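Transcriptional regulator, crp family (Thermotoga maritima, PDB 1O5L) probably binds DNA and regulates transcription as a member of the Crp family, its amino-terminal part being a cyclic nucleotide-binding-type domain. Local coordinates at residues 40-54 and 89-103. Residues are numbered along the deposited sequence; the frame is centred on the assembly and turned at random.
Sequences IEDVLILLEGTLKTE and NVVAGENSKILSIPK
The carboxylate of Asp42 meets Ser100 at one oxygen and Pro102 at the other: OD2 accepts the hydroxyl of Ser100 through its anti lone pair (OG to OD2 2.7 Å), while OD1 rests against Pro102 CA. The serine reaches across because its OG stands opposite the backbone N (chi1 -174°), and Leu44 CD2 packs on it. An alanine in place of Asp42 would probably leave the Ser100 hydroxyl without this acceptor and free to turn. At the far turn another carboxylate, that of Glu94, offers an anti lone pair to Thr50 OG1 (OE2 to OG1 2.6 Å); Lys69 also bonds this hydroxyl. The planes of the Asn89 amide and the Glu54 carboxylate are inclined at 45°, with Glu54 CG against Asn89 CB at 3.5 Å and Val91 CG2 beside OE2; Asn89 OD1 bonds Gln36 N.

These strands are the central antiparallel pairs of the cyclic nucleotide-binding domain's jelly roll: 42-48 runs beside 96-102 in one sheet, and 51-54 beside 89-92 in the other. Near the end of the first ladder, Leu47 and Glu48 both face Lys97 in a classic beta bulge, where Leu47 N bonds Lys97 O at 2.9 Å. Glu48 and Lys97 extend side by side, their aliphatic parts touching; the salt bridge from OE1 to NZ is long, 3.9 Å, and a water joins OE2 to NZ. Gly49 follows; its backbone angles would press a side chain against the preceding carbonyl oxygen. Leu51 CD1 touches Val90 CG1 (3.9 Å) and Ile98 CD1 (4.1 Å), bringing both ladders into one apolar cluster, which Val33 joins from strand 32-34.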
ATOM      1  N   ILE A  40      -8.133  12.186  -6.516  1.00 51.85           N
ATOM      2  CA  ILE A  40      -6.681  12.262  -6.590  1.00 53.17           C
ATOM      3  C   ILE A  40      -6.338  12.161  -8.052  1.00 54.34           C
ATOM      4  O   ILE A  40      -6.484  11.093  -8.673  1.00 54.24           O
ATOM      5  CB  ILE A  40      -5.987  11.126  -5.800  1.00 53.09           C
ATOM      6  CG1 ILE A  40      -6.419  11.159  -4.340  1.00 53.12           C
ATOM      7  CG2 ILE A  40      -4.445  11.216  -5.976  1.00 53.61           C
ATOM      8  CD1 ILE A  40      -5.638  10.225  -3.415  1.00 53.93           C
ATOM      9  N   GLU A  41      -5.911  13.284  -8.615  1.00 56.20           N
ATOM     10  CA  GLU A  41      -5.492  13.319 -10.010  1.00 57.81           C
ATOM     11  C   GLU A  41      -3.966  13.435 -10.179  1.00 58.48           C
ATOM     12  O   GLU A  41      -3.367  12.738 -10.965  1.00 60.19           O
ATOM     13  CB  GLU A  41      -6.264  14.426 -10.723  1.00 58.15           C
ATOM     14  CG  GLU A  41      -7.708  13.996 -10.958  1.00 60.50           C
ATOM     15  CD  GLU A  41      -8.711  15.132 -11.045  1.00 64.49           C
ATOM     16  OE1 GLU A  41      -8.380  16.283 -10.671  1.00 67.36           O
ATOM     17  OE2 GLU A  41      -9.856  14.866 -11.493  1.00 67.10           O
ATOM     18  N   ASP A  42      -3.340  14.322  -9.449  1.00 59.12           N
ATOM     19  CA  ASP A  42      -1.908  14.459  -9.494  1.00 59.11           C
ATOM     20  C   ASP A  42      -1.345  13.894  -8.203  1.00 58.84           C
ATOM     21  O   ASP A  42      -2.025  13.892  -7.151  1.00 59.09           O
ATOM     22  CB  ASP A  42      -1.548  15.927  -9.607  1.00 59.30           C
ATOM     23  CG  ASP A  42      -1.749  16.487 -11.008  1.00 61.49           C
ATOM     24  OD1 ASP A  42      -2.102  15.853 -12.032  1.00 64.85           O
ATOM     25  OD2 ASP A  42      -1.496  17.698 -11.157  1.00 67.47           O
ATOM     26  N   VAL A  43      -0.107  13.412  -8.291  1.00 57.71           N
ATOM     27  CA  VAL A  43       0.689  13.064  -7.131  1.00 56.28           C
ATOM     28  C   VAL A  43       1.227  14.383  -6.514  1.00 56.31           C
ATOM     29  O   VAL A  43       1.882  15.215  -7.189  1.00 55.02           O
ATOM     30  CB  VAL A  43       1.862  12.140  -7.543  1.00 56.12           C
ATOM     31  CG1 VAL A  43       2.752  11.805  -6.349  1.00 55.63           C
ATOM     32  CG2 VAL A  43       1.344  10.873  -8.226  1.00 56.33           C
ATOM     33  N   LEU A  44       0.954  14.568  -5.230  1.00 56.19           N
ATOM     34  CA  LEU A  44       1.335  15.790  -4.514  1.00 55.51           C
ATOM     35  C   LEU A  44       2.514  15.512  -3.582  1.00 55.42           C
ATOM     36  O   LEU A  44       2.495  14.534  -2.827  1.00 55.01           O
ATOM     37  CB  LEU A  44       0.140  16.317  -3.716  1.00 55.53           C
ATOM     38  CG  LEU A  44      -1.177  16.563  -4.470  1.00 55.67           C
ATOM     39  CD1 LEU A  44      -2.146  17.234  -3.558  1.00 55.91           C
ATOM     40  CD2 LEU A  44      -1.017  17.428  -5.775  1.00 57.71           C
ATOM     41  N   ILE A  45       3.538  16.372  -3.638  1.00 55.56           N
ATOM     42  CA  ILE A  45       4.710  16.260  -2.767  1.00 55.29           C
ATOM     43  C   ILE A  45       4.920  17.574  -2.019  1.00 54.75           C
ATOM     44  O   ILE A  45       5.048  18.629  -2.647  1.00 55.81           O
ATOM     45  CB  ILE A  45       5.996  15.885  -3.605  1.00 55.84           C
ATOM     46  CG1 ILE A  45       5.788  14.565  -4.361  1.00 56.89           C
ATOM     47  CG2 ILE A  45       7.241  15.781  -2.707  1.00 55.99           C
ATOM     48  CD1 ILE A  45       6.907  14.253  -5.351  1.00 56.06           C
ATOM     49  N   LEU A  46       4.968  17.506  -0.692  1.00 53.85           N
ATOM     50  CA  LEU A  46       5.246  18.673   0.138  1.00 54.10           C
ATOM     51  C   LEU A  46       6.734  19.017   0.108  1.00 54.25           C
ATOM     52  O   LEU A  46       7.576  18.240   0.610  1.00 52.88           O
ATOM     53  CB  LEU A  46       4.828  18.450   1.599  1.00 53.32           C
ATOM     54  CG  LEU A  46       5.084  19.608   2.555  1.00 53.41           C
ATOM     55  CD1 LEU A  46       4.206  20.807   2.179  1.00 54.01           C
ATOM     56  CD2 LEU A  46       4.813  19.196   4.030  1.00 53.92           C
ATOM     57  N   LEU A  47       7.007  20.215  -0.413  1.00 54.17           N
ATOM     58  CA  LEU A  47       8.349  20.732  -0.640  1.00 55.06           C
ATOM     59  C   LEU A  47       8.850  21.501   0.558  1.00 55.33           C
ATOM     60  O   LEU A  47      10.005  21.347   0.955  1.00 55.71           O
ATOM     61  CB  LEU A  47       8.351  21.697  -1.845  1.00 54.65           C
ATOM     62  CG  LEU A  47       8.079  21.074  -3.221  1.00 55.73           C
ATOM     63  CD1 LEU A  47       7.907  22.154  -4.289  1.00 54.75           C
ATOM     64  CD2 LEU A  47       9.201  20.089  -3.590  1.00 54.78           C
ATOM     65  N   GLU A  48       7.989  22.375   1.083  1.00 55.61           N
ATOM     66  CA  GLU A  48       8.307  23.190   2.234  1.00 55.91           C
ATOM     67  C   GLU A  48       7.047  23.632   2.971  1.00 55.66           C
ATOM     68  O   GLU A  48       5.980  23.749   2.365  1.00 54.96           O
ATOM     69  CB  GLU A  48       9.165  24.395   1.867  1.00 55.98           C
ATOM     70  CG  GLU A  48       8.915  25.036   0.525  1.00 57.72           C
ATOM     71  CD  GLU A  48       9.861  26.224   0.286  1.00 57.87           C
ATOM     72  OE1 GLU A  48       9.645  27.295   0.927  1.00 57.69           O
ATOM     73  OE2 GLU A  48      10.838  26.059  -0.508  1.00 59.62           O
ATOM     74  N   GLY A  49       7.193  23.866   4.281  1.00 55.29           N
ATOM     75  CA  GLY A  49       6.084  24.232   5.148  1.00 55.27           C
ATOM     76  C   GLY A  49       5.593  23.071   6.010  1.00 55.12           C
ATOM     77  O   GLY A  49       6.379  22.224   6.441  1.00 55.32           O
ATOM     78  N   THR A  50       4.293  23.058   6.289  1.00 54.56           N
ATOM     79  CA  THR A  50       3.675  22.060   7.159  1.00 53.72           C
ATOM     80  C   THR A  50       2.186  21.951   6.810  1.00 53.81           C
ATOM     81  O   THR A  50       1.483  22.965   6.713  1.00 52.90           O
ATOM     82  CB  THR A  50       3.812  22.453   8.676  1.00 53.51           C
ATOM     83  OG1 THR A  50       5.175  22.694   9.042  1.00 52.88           O
ATOM     84  CG2 THR A  50       3.431  21.296   9.580  1.00 53.51           C
ATOM     85  N   LEU A  51       1.708  20.714   6.660  1.00 54.27           N
ATOM     86  CA  LEU A  51       0.305  20.451   6.415  1.00 54.45           C
ATOM     87  C   LEU A  51      -0.327  19.768   7.623  1.00 54.89           C
ATOM     88  O   LEU A  51       0.377  19.137   8.416  1.00 55.37           O
ATOM     89  CB  LEU A  51       0.149  19.578   5.183  1.00 54.33           C
ATOM     90  CG  LEU A  51       0.889  20.084   3.945  1.00 54.17           C
ATOM     91  CD1 LEU A  51       0.673  19.136   2.816  1.00 53.36           C
ATOM     92  CD2 LEU A  51       0.416  21.494   3.574  1.00 54.78           C
ATOM     93  N   LYS A  52      -1.650  19.917   7.752  1.00 55.08           N
ATOM     94  CA  LYS A  52      -2.476  19.188   8.735  1.00 55.57           C
ATOM     95  C   LYS A  52      -3.520  18.326   8.038  1.00 55.31           C
ATOM     96  O   LYS A  52      -4.165  18.765   7.076  1.00 55.66           O
ATOM     97  CB  LYS A  52      -3.174  20.169   9.669  1.00 55.94           C
ATOM     98  CG  LYS A  52      -2.229  20.727  10.718  1.00 57.84           C
ATOM     99  CD  LYS A  52      -2.358  22.212  10.902  1.00 60.94           C
ATOM    100  CE  LYS A  52      -3.650  22.598  11.622  1.00 62.94           C
ATOM    101  NZ  LYS A  52      -3.351  23.642  12.680  1.00 63.10           N
ATOM    102  N   THR A  53      -3.659  17.086   8.498  1.00 54.87           N
ATOM    103  CA  THR A  53      -4.686  16.203   7.991  1.00 54.66           C
ATOM    104  C   THR A  53      -5.786  16.116   9.040  1.00 55.41           C
ATOM    105  O   THR A  53      -5.500  15.897  10.224  1.00 55.03           O
ATOM    106  CB  THR A  53      -4.132  14.801   7.617  1.00 54.67           C
ATOM    107  OG1 THR A  53      -3.461  14.177   8.723  1.00 54.58           O
ATOM    108  CG2 THR A  53      -3.076  14.882   6.524  1.00 54.16           C
ATOM    109  N   GLU A  54      -7.033  16.307   8.608  1.00 55.72           N
ATOM    110  CA  GLU A  54      -8.154  16.306   9.515  1.00 56.85           C
ATOM    111  C   GLU A  54      -9.360  15.584   8.913  1.00 57.16           C
ATOM    112  O   GLU A  54      -9.768  15.865   7.784  1.00 57.48           O
ATOM    113  CB  GLU A  54      -8.491  17.742   9.960  1.00 56.55           C
ATOM    114  CG  GLU A  54      -9.029  18.630   8.856  1.00 57.95           C
ATOM    115  CD  GLU A  54      -9.126  20.115   9.213  1.00 58.56           C
ATOM    116  OE1 GLU A  54      -8.506  20.559  10.218  1.00 59.31           O
ATOM    117  OE2 GLU A  54      -9.839  20.846   8.453  1.00 60.96           O
ATOM    118  N   ASN A  89      -9.463  15.911   4.799  1.00 48.05           N
ATOM    119  CA  ASN A  89      -9.050  17.269   4.501  1.00 47.80           C
ATOM    120  C   ASN A  89      -7.532  17.418   4.666  1.00 47.87           C
ATOM    121  O   ASN A  89      -6.954  16.917   5.631  1.00 47.79           O
ATOM    122  CB  ASN A  89      -9.726  18.252   5.436  1.00 48.05           C
ATOM    123  CG  ASN A  89     -11.171  18.511   5.100  1.00 47.73           C
ATOM    124  OD1 ASN A  89     -11.737  17.967   4.162  1.00 49.06           O
ATOM    125  ND2 ASN A  89     -11.772  19.382   5.872  1.00 48.51           N
ATOM    126  N   VAL A  90      -6.894  18.086   3.712  1.00 48.33           N
ATOM    127  CA  VAL A  90      -5.490  18.473   3.818  1.00 48.90           C
ATOM    128  C   VAL A  90      -5.442  20.002   3.862  1.00 49.91           C
ATOM    129  O   VAL A  90      -5.907  20.677   2.943  1.00 50.03           O
ATOM    130  CB  VAL A  90      -4.639  17.912   2.654  1.00 48.66           C
ATOM    131  CG1 VAL A  90      -3.144  18.262   2.827  1.00 49.07           C
ATOM    132  CG2 VAL A  90      -4.795  16.400   2.562  1.00 48.81           C
ATOM    133  N   VAL A  91      -4.877  20.537   4.945  1.00 51.47           N
ATOM    134  CA  VAL A  91      -4.891  21.967   5.224  1.00 52.07           C
ATOM    135  C   VAL A  91      -3.473  22.477   5.509  1.00 52.31           C
ATOM    136  O   VAL A  91      -2.696  21.787   6.157  1.00 51.77           O
ATOM    137  CB  VAL A  91      -5.757  22.259   6.452  1.00 52.69           C
ATOM    138  CG1 VAL A  91      -5.922  23.784   6.643  1.00 53.43           C
ATOM    139  CG2 VAL A  91      -7.117  21.562   6.336  1.00 52.69           C
ATOM    140  N   ALA A  92      -3.150  23.691   5.036  1.00 52.60           N
ATOM    141  CA  ALA A  92      -1.841  24.309   5.311  1.00 52.65           C
ATOM    142  C   ALA A  92      -1.792  24.781   6.759  1.00 53.01           C
ATOM    143  O   ALA A  92      -2.636  25.572   7.181  1.00 53.29           O
ATOM    144  CB  ALA A  92      -1.567  25.477   4.357  1.00 53.07           C
ATOM    145  N   GLY A  93      -0.822  24.266   7.517  1.00 52.82           N
ATOM    146  CA  GLY A  93      -0.593  24.693   8.891  1.00 52.88           C
ATOM    147  C   GLY A  93       0.206  25.983   8.941  1.00 53.11           C
ATOM    148  O   GLY A  93       0.110  26.748   9.903  1.00 52.68           O
ATOM    149  N   GLU A  94       1.006  26.194   7.899  1.00 53.20           N
ATOM    150  CA  GLU A  94       1.751  27.410   7.682  1.00 54.21           C
ATOM    151  C   GLU A  94       1.913  27.612   6.172  1.00 53.54           C
ATOM    152  O   GLU A  94       1.557  26.727   5.385  1.00 53.14           O
ATOM    153  CB  GLU A  94       3.119  27.319   8.362  1.00 54.13           C
ATOM    154  CG  GLU A  94       4.054  26.251   7.787  1.00 56.56           C
ATOM    155  CD  GLU A  94       5.411  26.248   8.482  1.00 57.83           C
ATOM    156  OE1 GLU A  94       6.021  27.336   8.601  1.00 63.14           O
ATOM    157  OE2 GLU A  94       5.870  25.172   8.928  1.00 63.50           O
ATOM    158  N   ASN A  95       2.455  28.760   5.767  1.00 53.32           N
ATOM    159  CA  ASN A  95       2.755  28.997   4.342  1.00 54.02           C
ATOM    160  C   ASN A  95       3.508  27.779   3.783  1.00 53.47           C
ATOM    161  O   ASN A  95       4.498  27.338   4.359  1.00 54.08           O
ATOM    162  CB  ASN A  95       3.600  30.271   4.135  1.00 53.89           C
ATOM    163  CG  ASN A  95       2.852  31.554   4.493  1.00 55.47           C
ATOM    164  OD1 ASN A  95       1.683  31.525   4.877  1.00 58.39           O
ATOM    165  ND2 ASN A  95       3.543  32.687   4.395  1.00 55.89           N
ATOM    166  N   SER A  96       3.022  27.209   2.696  1.00 53.13           N
ATOM    167  CA  SER A  96       3.586  25.959   2.195  1.00 52.88           C
ATOM    168  C   SER A  96       3.660  25.936   0.665  1.00 53.45           C
ATOM    169  O   SER A  96       3.020  26.760  -0.019  1.00 53.64           O
ATOM    170  CB  SER A  96       2.760  24.780   2.700  1.00 53.06           C
ATOM    171  OG  SER A  96       2.696  24.717   4.112  1.00 51.00           O
ATOM    172  N   LYS A  97       4.475  25.018   0.142  1.00 53.57           N
ATOM    173  CA  LYS A  97       4.629  24.809  -1.298  1.00 53.63           C
ATOM    174  C   LYS A  97       4.634  23.319  -1.584  1.00 53.51           C
ATOM    175  O   LYS A  97       5.238  22.522  -0.870  1.00 52.53           O
ATOM    176  CB  LYS A  97       5.927  25.419  -1.843  1.00 53.65           C
ATOM    177  CG  LYS A  97       6.147  26.861  -1.435  1.00 54.64           C
ATOM    178  CD  LYS A  97       7.343  27.492  -2.147  1.00 54.42           C
ATOM    179  CE  LYS A  97       7.551  28.921  -1.713  1.00 54.31           C
ATOM    180  NZ  LYS A  97       8.854  29.435  -2.218  1.00 57.07           N
ATOM    181  N   ILE A  98       3.972  22.968  -2.673  1.00 54.23           N
ATOM    182  CA  ILE A  98       3.750  21.598  -3.063  1.00 54.29           C
ATOM    183  C   ILE A  98       4.129  21.437  -4.522  1.00 53.82           C
ATOM    184  O   ILE A  98       4.007  22.369  -5.309  1.00 53.24           O
ATOM    185  CB  ILE A  98       2.253  21.270  -2.779  1.00 54.77           C
ATOM    186  CG1 ILE A  98       2.107  20.972  -1.284  1.00 54.93           C
ATOM    187  CG2 ILE A  98       1.682  20.101  -3.641  1.00 55.99           C
ATOM    188  CD1 ILE A  98       0.672  20.985  -0.810  1.00 56.18           C
ATOM    189  N   LEU A  99       4.614  20.237  -4.853  1.00 53.67           N
ATOM    190  CA  LEU A  99       4.882  19.831  -6.221  1.00 52.87           C
ATOM    191  C   LEU A  99       3.749  18.900  -6.636  1.00 53.19           C
ATOM    192  O   LEU A  99       3.392  17.975  -5.882  1.00 53.60           O
ATOM    193  CB  LEU A  99       6.218  19.091  -6.321  1.00 52.41           C
ATOM    194  CG  LEU A  99       6.661  18.463  -7.659  1.00 52.93           C
ATOM    195  CD1 LEU A  99       6.767  19.470  -8.831  1.00 50.30           C
ATOM    196  CD2 LEU A  99       8.012  17.742  -7.427  1.00 52.62           C
ATOM    197  N   SER A 100       3.225  19.140  -7.839  1.00 51.60           N
ATOM    198  CA  SER A 100       2.101  18.424  -8.376  1.00 51.67           C
ATOM    199  C   SER A 100       2.528  17.782  -9.707  1.00 51.30           C
ATOM    200  O   SER A 100       2.740  18.489 -10.696  1.00 51.38           O
ATOM    201  CB  SER A 100       0.943  19.423  -8.614  1.00 51.73           C
ATOM    202  OG  SER A 100      -0.260  18.768  -9.017  1.00 52.63           O
ATOM    203  N   ILE A 101       2.674  16.465  -9.715  1.00 51.04           N
ATOM    204  CA  ILE A 101       3.053  15.713 -10.910  1.00 51.18           C
ATOM    205  C   ILE A 101       1.854  14.918 -11.459  1.00 50.56           C
ATOM    206  O   ILE A 101       1.253  14.172 -10.702  1.00 50.93           O
ATOM    207  CB  ILE A 101       4.199  14.707 -10.572  1.00 50.86           C
ATOM    208  CG1 ILE A 101       5.389  15.444  -9.921  1.00 51.43           C
ATOM    209  CG2 ILE A 101       4.629  13.960 -11.814  1.00 50.49           C
ATOM    210  CD1 ILE A 101       6.499  14.537  -9.488  1.00 51.38           C
ATOM    211  N   PRO A 102       1.575  15.010 -12.760  1.00 50.02           N
ATOM    212  CA  PRO A 102       0.533  14.190 -13.387  1.00 50.30           C
ATOM    213  C   PRO A 102       0.776  12.695 -13.174  1.00 50.90           C
ATOM    214  O   PRO A 102       1.919  12.209 -13.275  1.00 50.71           O
ATOM    215  CB  PRO A 102       0.599  14.563 -14.889  1.00 49.87           C
ATOM    216  CG  PRO A 102       1.336  15.862 -14.964  1.00 49.70           C
ATOM    217  CD  PRO A 102       2.232  15.902 -13.733  1.00 50.69           C
ATOM    218  N   LYS A 103      -0.298  11.978 -12.848  1.00 51.03           N
ATOM    219  CA  LYS A 103      -0.210  10.563 -12.522  1.00 51.31           C
ATOM    220  C   LYS A 103       0.537   9.731 -13.584  1.00 50.52           C
ATOM    221  O   LYS A 103       1.304   8.839 -13.241  1.00 49.80           O
ATOM    222  CB  LYS A 103      -1.605   9.983 -12.284  1.00 50.79           C
ATOM    223  CG  LYS A 103      -1.846   9.566 -10.855  1.00 54.53           C
ATOM    224  CD  LYS A 103      -3.085   8.621 -10.691  1.00 53.73           C
ATOM    225  CE  LYS A 103      -4.204   9.293  -9.941  1.00 56.43           C
ATOM    226  NZ  LYS A 103      -5.378   8.377  -9.805  1.00 58.24           N
TER
HETATM  227  O   HOH W   1      11.122  27.829  -2.476  1.00 47.05           O
HETATM  228  O   HOH W   2       7.289  27.442   2.585  1.00 55.76           O